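Local atomic coordinates of K Homology domain-containing protein (Pyrococcus horikoshii, PDB entry 2E3U), a protein that probably binds RNA through two type I KH domains and is regarded as a pre-ribosomal RNA processing factor, the archaeal Dim2p. Residues Q34-K39 with A89-R94; K64-I69 with W77-K82. All coordinates share one frame; numbering follows the deposited sequence.

Contact 1: residues Q34-K39 with A89-R94; sequences QEEYVK and AVWKAR
Strand 35-39 runs almost parallel to the segment 89-94 of helix 87-101, with axes 8.9 Å apart and 15° between their directions. Gln34, just before the strand, and Glu36 and Val38 within it direct their side chains at Val90, Trp91 and Arg94. This is an edge strand of the KH sheet packed on the domain's C-terminal helix, in the type I order of beta-alpha-alpha-beta-beta-alpha. Val90 meets two of these residues: its CG1 lies 3.4 Å from Glu36 CG, its CG2 3.7 Å from Gln34 OE1. The bend at chi2 (-66°) of Glu36 places the carboxylate between the Trp91 ring and the Arg94 guanidinium. Its OE1 reaches the edge of the guanidinium, near that group's plane, in a salt bridge with a weak hydrogen bond from NH1 (3.4 Å), the two flat groups standing nearly perpendicular. OE2 lies at the indole edge, 3.7 Å from Trp91 NE1. Shortened to an alanine here, the side chain could reach neither partner, and Arg94 NH1 would probably lose its acidic mate while a gap opened beside Val90 CG1. Farther along, the aliphatic part of Arg94 crosses Val38 at about a right angle, and Val38 CG1 packs 3.6 Å from Arg94 CG.

Contact 2: residues K64-I69 with W77-K82; sequences KTKITI and WITSTK
Segments 64-69 and 77-82 pair antiparallel, the axes of 65-69 and 77-80 lying 4.7 Å apart with their directions 157° from one another; they build the hairpin of the second and third strands of the type I KH domain. Lys66 with Thr79 and Thr68 with Trp77 are hydrogen-bonded pairs, flanking the non-hydrogen-bonded pair Ile67 with Ile78. Lys66 N gives to Thr79 O at 2.8 Å, and Lys66 O receives Thr79 N; Thr68 and Trp77 exchange a second such pair. Within the non-hydrogen-bonded pair, the CA-H groups of Ile67 and Ile78 approach the carbonyl oxygens of Trp77 and Lys66. On one face Ile67 CG1 meets Ile78 CG1 at 4.3 Å, the side on which Ile59 of helix 54-63 and Ala93 of helix 87-101 pack. Lys66, Thr68, Trp77 and Thr79 occupy the other face. There Lys66 and Thr79 lie side by side, with Thr79 OG1 3.5 Å from Lys66 CB; chi1 of 53° sets this hydroxyl between the backbone N and carbonyl carbon, turned to the neighbouring strand. The indole of Trp77 brings its edge to Thr68 O, CE3 being 3.5 Å away. Beyond the regular ladder, Thr81 OG1 donates to Lys64 O at 3.2 Å from well above the carbonyl plane, and it also receives Glu83 N. One water bridges the strands, donating to Lys66 O and Trp77 O and hydrogen-bonding to Thr68 OG1 and Thr79 OG1 (2.6 Å). It thus adds a second link to two carbonyls already engaged in the ladder and is likely to steady both threonine hydroxyls.

The modelled chain begins just before strand 35-39, passes through helices 42-49 and 54-63, and then forms strand 65-69. It turns back in strand 75-80, closing the short hairpin loop of contact 2, and helix 87-101 follows; its return to strand 35-39 in contact 1 closes a much longer loop that encloses the hairpin. Strand 75-80, the middle strand of the sheet, belongs to contact 2 and also pairs with strand 35-39 of contact 1: Ile78 N probably bonds to Glu36 O (2.7 Å), and Ser80 N to Gln34 O. Ala93 also touches Thr65. With these bonds, the two contacts join all three strands and helix 87-101 of the first KH domain.

Contact 1: residues Q34-K39 with A89-R94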
loop_
_atom_site.group_PDB
_atom_site.type_symbol
_atom_site.label_atom_id
_atom_site.label_comp_id
_atom_site.label_asym_id
_atom_site.label_seq_id
_atom_site.Cartn_x
_atom_site.Cartn_y
_atom_site.Cartn_z
ATOM N N GLN A 34 12.727 12.409 -15.662
ATOM C CA GLN A 34 11.676 12.422 -14.636
ATOM C C GLN A 34 12.205 11.867 -13.326
ATOM O O GLN A 34 12.941 10.887 -13.318
ATOM C CB GLN A 34 10.486 11.580 -15.077
ATOM C CG GLN A 34 9.209 11.873 -14.363
ATOM C CD GLN A 34 8.063 10.986 -14.864
ATOM O OE1 GLN A 34 8.161 10.371 -15.929
ATOM N NE2 GLN A 34 6.989 10.903 -14.084
ATOM N N GLU A 35 11.811 12.514 -12.229
ATOM C CA GLU A 35 12.236 12.170 -10.893
ATOM C C GLU A 35 11.074 12.253 -9.914
ATOM O O GLU A 35 10.439 13.303 -9.782
ATOM C CB GLU A 35 13.352 13.141 -10.454
ATOM C CG GLU A 35 14.112 12.745 -9.192
ATOM C CD GLU A 35 15.009 13.879 -8.682
ATOM O OE1 GLU A 35 14.579 14.595 -7.743
ATOM O OE2 GLU A 35 16.134 14.075 -9.231
ATOM N N GLU A 36 10.813 11.157 -9.197
ATOM C CA GLU A 36 9.891 11.200 -8.052
ATOM C C GLU A 36 10.666 11.020 -6.761
ATOM O O GLU A 36 11.591 10.206 -6.663
ATOM C CB GLU A 36 8.789 10.137 -8.148
ATOM C CG GLU A 36 7.959 10.193 -9.417
ATOM C CD GLU A 36 7.108 11.471 -9.550
ATOM O OE1 GLU A 36 6.535 11.921 -8.513
ATOM O OE2 GLU A 36 7.014 12.004 -10.694
ATOM N N TYR A 37 10.296 11.791 -5.759
ATOM C CA TYR A 37 11.021 11.733 -4.494
ATOM C C TYR A 37 10.052 11.325 -3.408
ATOM O O TYR A 37 9.013 11.957 -3.260
ATOM C CB TYR A 37 11.625 13.102 -4.164
ATOM C CG TYR A 37 11.964 13.312 -2.706
ATOM C CD1 TYR A 37 10.997 13.755 -1.798
ATOM C CD2 TYR A 37 13.254 13.104 -2.242
ATOM C CE1 TYR A 37 11.302 13.975 -0.446
ATOM C CE2 TYR A 37 13.595 13.340 -0.895
ATOM C CZ TYR A 37 12.612 13.771 -0.005
ATOM O OH TYR A 37 12.927 13.977 1.318
ATOM N N VAL A 38 10.391 10.299 -2.637
ATOM C CA VAL A 38 9.559 9.969 -1.453
ATOM C C VAL A 38 10.371 9.700 -0.192
ATOM O O VAL A 38 11.586 9.732 -0.211
ATOM C CB VAL A 38 8.547 8.780 -1.716
ATOM C CG1 VAL A 38 7.585 9.117 -2.845
ATOM C CG2 VAL A 38 9.259 7.459 -1.967
ATOM N N LYS A 39 9.685 9.417 0.905
ATOM C CA LYS A 39 10.358 9.061 2.142
ATOM C C LYS A 39 9.564 7.939 2.764
ATOM O O LYS A 39 8.351 8.073 2.919
ATOM C CB LYS A 39 10.395 10.289 3.076
ATOM C CG LYS A 39 11.423 10.243 4.205
ATOM C CD LYS A 39 12.042 11.634 4.407
ATOM C CE LYS A 39 12.977 11.673 5.610
ATOM N NZ LYS A 39 13.321 13.071 6.091
ATOM N N ALA A 89 5.281 4.563 -15.645
ATOM C CA ALA A 89 6.249 3.623 -15.132
ATOM C C ALA A 89 6.961 4.133 -13.881
ATOM O O ALA A 89 7.163 3.382 -12.938
ATOM C CB ALA A 89 7.252 3.220 -16.221
ATOM N N VAL A 90 7.302 5.420 -13.869
ATOM C CA VAL A 90 7.904 6.070 -12.701
ATOM C C VAL A 90 6.922 6.158 -11.527
ATOM O O VAL A 90 7.286 5.865 -10.388
ATOM C CB VAL A 90 8.424 7.482 -13.118
ATOM C CG1 VAL A 90 9.014 8.264 -11.966
ATOM C CG2 VAL A 90 9.472 7.353 -14.244
ATOM N N TRP A 91 5.688 6.614 -11.797
ATOM C CA TRP A 91 4.637 6.714 -10.743
ATOM C C TRP A 91 4.371 5.358 -10.107
ATOM O O TRP A 91 4.175 5.274 -8.927
ATOM C CB TRP A 91 3.301 7.291 -11.292
ATOM C CG TRP A 91 3.462 8.580 -12.005
ATOM C CD1 TRP A 91 4.422 9.541 -11.770
ATOM C CD2 TRP A 91 2.635 9.086 -13.061
ATOM N NE1 TRP A 91 4.243 10.603 -12.613
ATOM C CE2 TRP A 91 3.164 10.357 -13.428
ATOM C CE3 TRP A 91 1.504 8.593 -13.736
ATOM C CZ2 TRP A 91 2.608 11.140 -14.471
ATOM C CZ3 TRP A 91 0.959 9.353 -14.788
ATOM C CH2 TRP A 91 1.515 10.617 -15.141
ATOM N N LYS A 92 4.396 4.299 -10.918
ATOM C CA LYS A 92 4.137 2.968 -10.445
ATOM C C LYS A 92 5.266 2.438 -9.584
ATOM O O LYS A 92 5.017 1.792 -8.555
ATOM C CB LYS A 92 3.836 2.032 -11.640
ATOM C CG LYS A 92 2.345 2.080 -12.119
ATOM C CD LYS A 92 2.124 1.052 -13.253
ATOM C CE LYS A 92 0.674 0.951 -13.695
ATOM N NZ LYS A 92 -0.317 0.895 -12.567
ATOM N N ALA A 93 6.509 2.681 -10.006
ATOM C CA ALA A 93 7.647 2.364 -9.151
ATOM C C ALA A 93 7.584 3.154 -7.844
ATOM O O ALA A 93 7.869 2.613 -6.792
ATOM C CB ALA A 93 8.995 2.608 -9.871
ATOM N N ARG A 94 7.205 4.431 -7.912
ATOM C CA ARG A 94 7.123 5.235 -6.715
ATOM C C ARG A 94 6.072 4.674 -5.739
ATOM O O ARG A 94 6.293 4.597 -4.522
ATOM C CB ARG A 94 6.762 6.684 -7.080
ATOM C CG ARG A 94 6.432 7.540 -5.832
ATOM C CD ARG A 94 5.469 8.667 -6.117
ATOM N NE ARG A 94 4.199 8.185 -6.613
ATOM C CZ ARG A 94 3.440 8.843 -7.495
ATOM N NH1 ARG A 94 3.844 9.990 -7.992
ATOM N NH2 ARG A 94 2.269 8.340 -7.887
#

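Contact 2: residues K64-I69 with W77-K82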
loop_
_atom_site.group_PDB
_atom_site.type_symbol
_atom_site.label_atom_id
_atom_site.label_comp_id
_atom_site.label_asym_id
_atom_site.label_seq_id
_atom_site.Cartn_x
_atom_site.Cartn_y
_atom_site.Cartn_z
ATOM N N LYS A 64 11.656 -0.434 -15.159
ATOM C CA LYS A 64 12.683 0.166 -16.013
ATOM C C LYS A 64 13.024 1.559 -15.515
ATOM O O LYS A 64 13.155 2.523 -16.286
ATOM C CB LYS A 64 12.304 0.134 -17.503
ATOM C CG LYS A 64 12.030 -1.286 -18.058
ATOM C CD LYS A 64 11.715 -1.271 -19.559
ATOM C CE LYS A 64 10.750 -2.414 -19.964
ATOM N NZ LYS A 64 9.293 -2.026 -19.744
ATOM N N THR A 65 13.180 1.635 -14.190
ATOM C CA THR A 65 13.545 2.864 -13.513
ATOM C C THR A 65 14.773 2.628 -12.646
ATOM O O THR A 65 15.212 1.492 -12.420
ATOM C CB THR A 65 12.390 3.375 -12.618
ATOM O OG1 THR A 65 12.058 2.365 -11.643
ATOM C CG2 THR A 65 11.156 3.790 -13.491
ATOM N N LYS A 66 15.324 3.707 -12.147
ATOM C CA LYS A 66 16.454 3.616 -11.245
ATOM C C LYS A 66 15.874 4.083 -9.935
ATOM O O LYS A 66 15.231 5.121 -9.879
ATOM C CB LYS A 66 17.607 4.515 -11.725
ATOM C CG LYS A 66 18.747 4.698 -10.717
ATOM C CD LYS A 66 19.568 5.948 -11.016
ATOM C CE LYS A 66 20.175 5.952 -12.429
ATOM N NZ LYS A 66 21.194 4.867 -12.599
ATOM N N ILE A 67 16.087 3.291 -8.895
ATOM C CA ILE A 67 15.730 3.635 -7.522
ATOM C C ILE A 67 16.994 3.945 -6.731
ATOM O O ILE A 67 17.954 3.171 -6.742
ATOM C CB ILE A 67 14.877 2.469 -6.909
ATOM C CG1 ILE A 67 13.531 2.443 -7.682
ATOM C CG2 ILE A 67 14.712 2.623 -5.403
ATOM C CD1 ILE A 67 12.814 1.149 -7.658
ATOM N N THR A 68 17.024 5.106 -6.089
ATOM C CA THR A 68 18.181 5.472 -5.297
ATOM C C THR A 68 17.722 5.616 -3.863
ATOM O O THR A 68 16.799 6.370 -3.592
ATOM C CB THR A 68 18.833 6.788 -5.786
ATOM O OG1 THR A 68 19.141 6.674 -7.179
ATOM C CG2 THR A 68 20.137 7.083 -4.994
ATOM N N ILE A 69 18.359 4.895 -2.942
ATOM C CA ILE A 69 17.925 4.915 -1.549
ATOM C C ILE A 69 18.962 5.568 -0.625
ATOM O O ILE A 69 20.149 5.259 -0.693
ATOM C CB ILE A 69 17.572 3.519 -1.048
ATOM C CG1 ILE A 69 16.586 2.836 -2.012
ATOM C CG2 ILE A 69 16.983 3.595 0.403
ATOM C CD1 ILE A 69 16.358 1.388 -1.726
ATOM N N TRP A 77 14.553 8.179 -4.253
ATOM C CA TRP A 77 14.403 8.817 -5.551
ATOM C C TRP A 77 14.099 7.774 -6.639
ATOM O O TRP A 77 14.845 6.824 -6.822
ATOM C CB TRP A 77 15.696 9.601 -5.920
ATOM C CG TRP A 77 15.977 10.756 -5.028
ATOM C CD1 TRP A 77 15.662 12.054 -5.272
ATOM C CD2 TRP A 77 16.668 10.746 -3.745
ATOM N NE1 TRP A 77 16.068 12.839 -4.230
ATOM C CE2 TRP A 77 16.701 12.074 -3.287
ATOM C CE3 TRP A 77 17.257 9.739 -2.952
ATOM C CZ2 TRP A 77 17.286 12.448 -2.049
ATOM C CZ3 TRP A 77 17.855 10.104 -1.725
ATOM C CH2 TRP A 77 17.866 11.452 -1.289
ATOM N N ILE A 78 13.014 7.975 -7.376
ATOM C CA ILE A 78 12.668 7.127 -8.480
ATOM C C ILE A 78 12.884 7.910 -9.757
ATOM O O ILE A 78 12.209 8.903 -10.007
ATOM C CB ILE A 78 11.217 6.567 -8.385
ATOM C CG1 ILE A 78 10.995 5.806 -7.070
ATOM C CG2 ILE A 78 10.915 5.653 -9.601
ATOM C CD1 ILE A 78 10.486 6.675 -5.853
ATOM N N THR A 79 13.844 7.470 -10.560
ATOM C CA THR A 79 14.219 8.216 -11.754
ATOM C C THR A 79 14.047 7.396 -13.035
ATOM O O THR A 79 14.232 6.174 -13.054
ATOM C CB THR A 79 15.654 8.836 -11.658
ATOM O OG1 THR A 79 16.589 7.817 -11.320
ATOM C CG2 THR A 79 15.749 9.869 -10.573
ATOM N N SER A 80 13.678 8.076 -14.117
ATOM C CA SER A 80 13.474 7.354 -15.354
ATOM C C SER A 80 14.841 7.127 -16.003
ATOM O O SER A 80 15.791 7.804 -15.664
ATOM C CB SER A 80 12.524 8.129 -16.270
ATOM O OG SER A 80 13.140 9.308 -16.705
ATOM N N THR A 81 14.923 6.144 -16.898
ATOM C CA THR A 81 16.114 5.849 -17.686
ATOM C C THR A 81 15.712 5.884 -19.185
ATOM O O THR A 81 14.545 6.153 -19.522
ATOM C CB THR A 81 16.679 4.468 -17.335
ATOM O OG1 THR A 81 15.790 3.457 -17.815
ATOM C CG2 THR A 81 16.851 4.290 -15.836
ATOM N N LYS A 82 16.648 5.592 -20.087
ATOM C CA LYS A 82 16.282 5.489 -21.496
ATOM C C LYS A 82 15.262 4.370 -21.779
ATOM O O LYS A 82 14.527 4.442 -22.763
ATOM C CB LYS A 82 17.526 5.392 -22.420
ATOM C CG LYS A 82 18.493 4.242 -22.129
ATOM C CD LYS A 82 19.742 4.323 -23.031
ATOM C CE LYS A 82 21.007 4.013 -22.249
ATOM N NZ LYS A 82 21.215 2.546 -21.997
HETATM O O HOH W 1 16.794 7.336 -8.759
#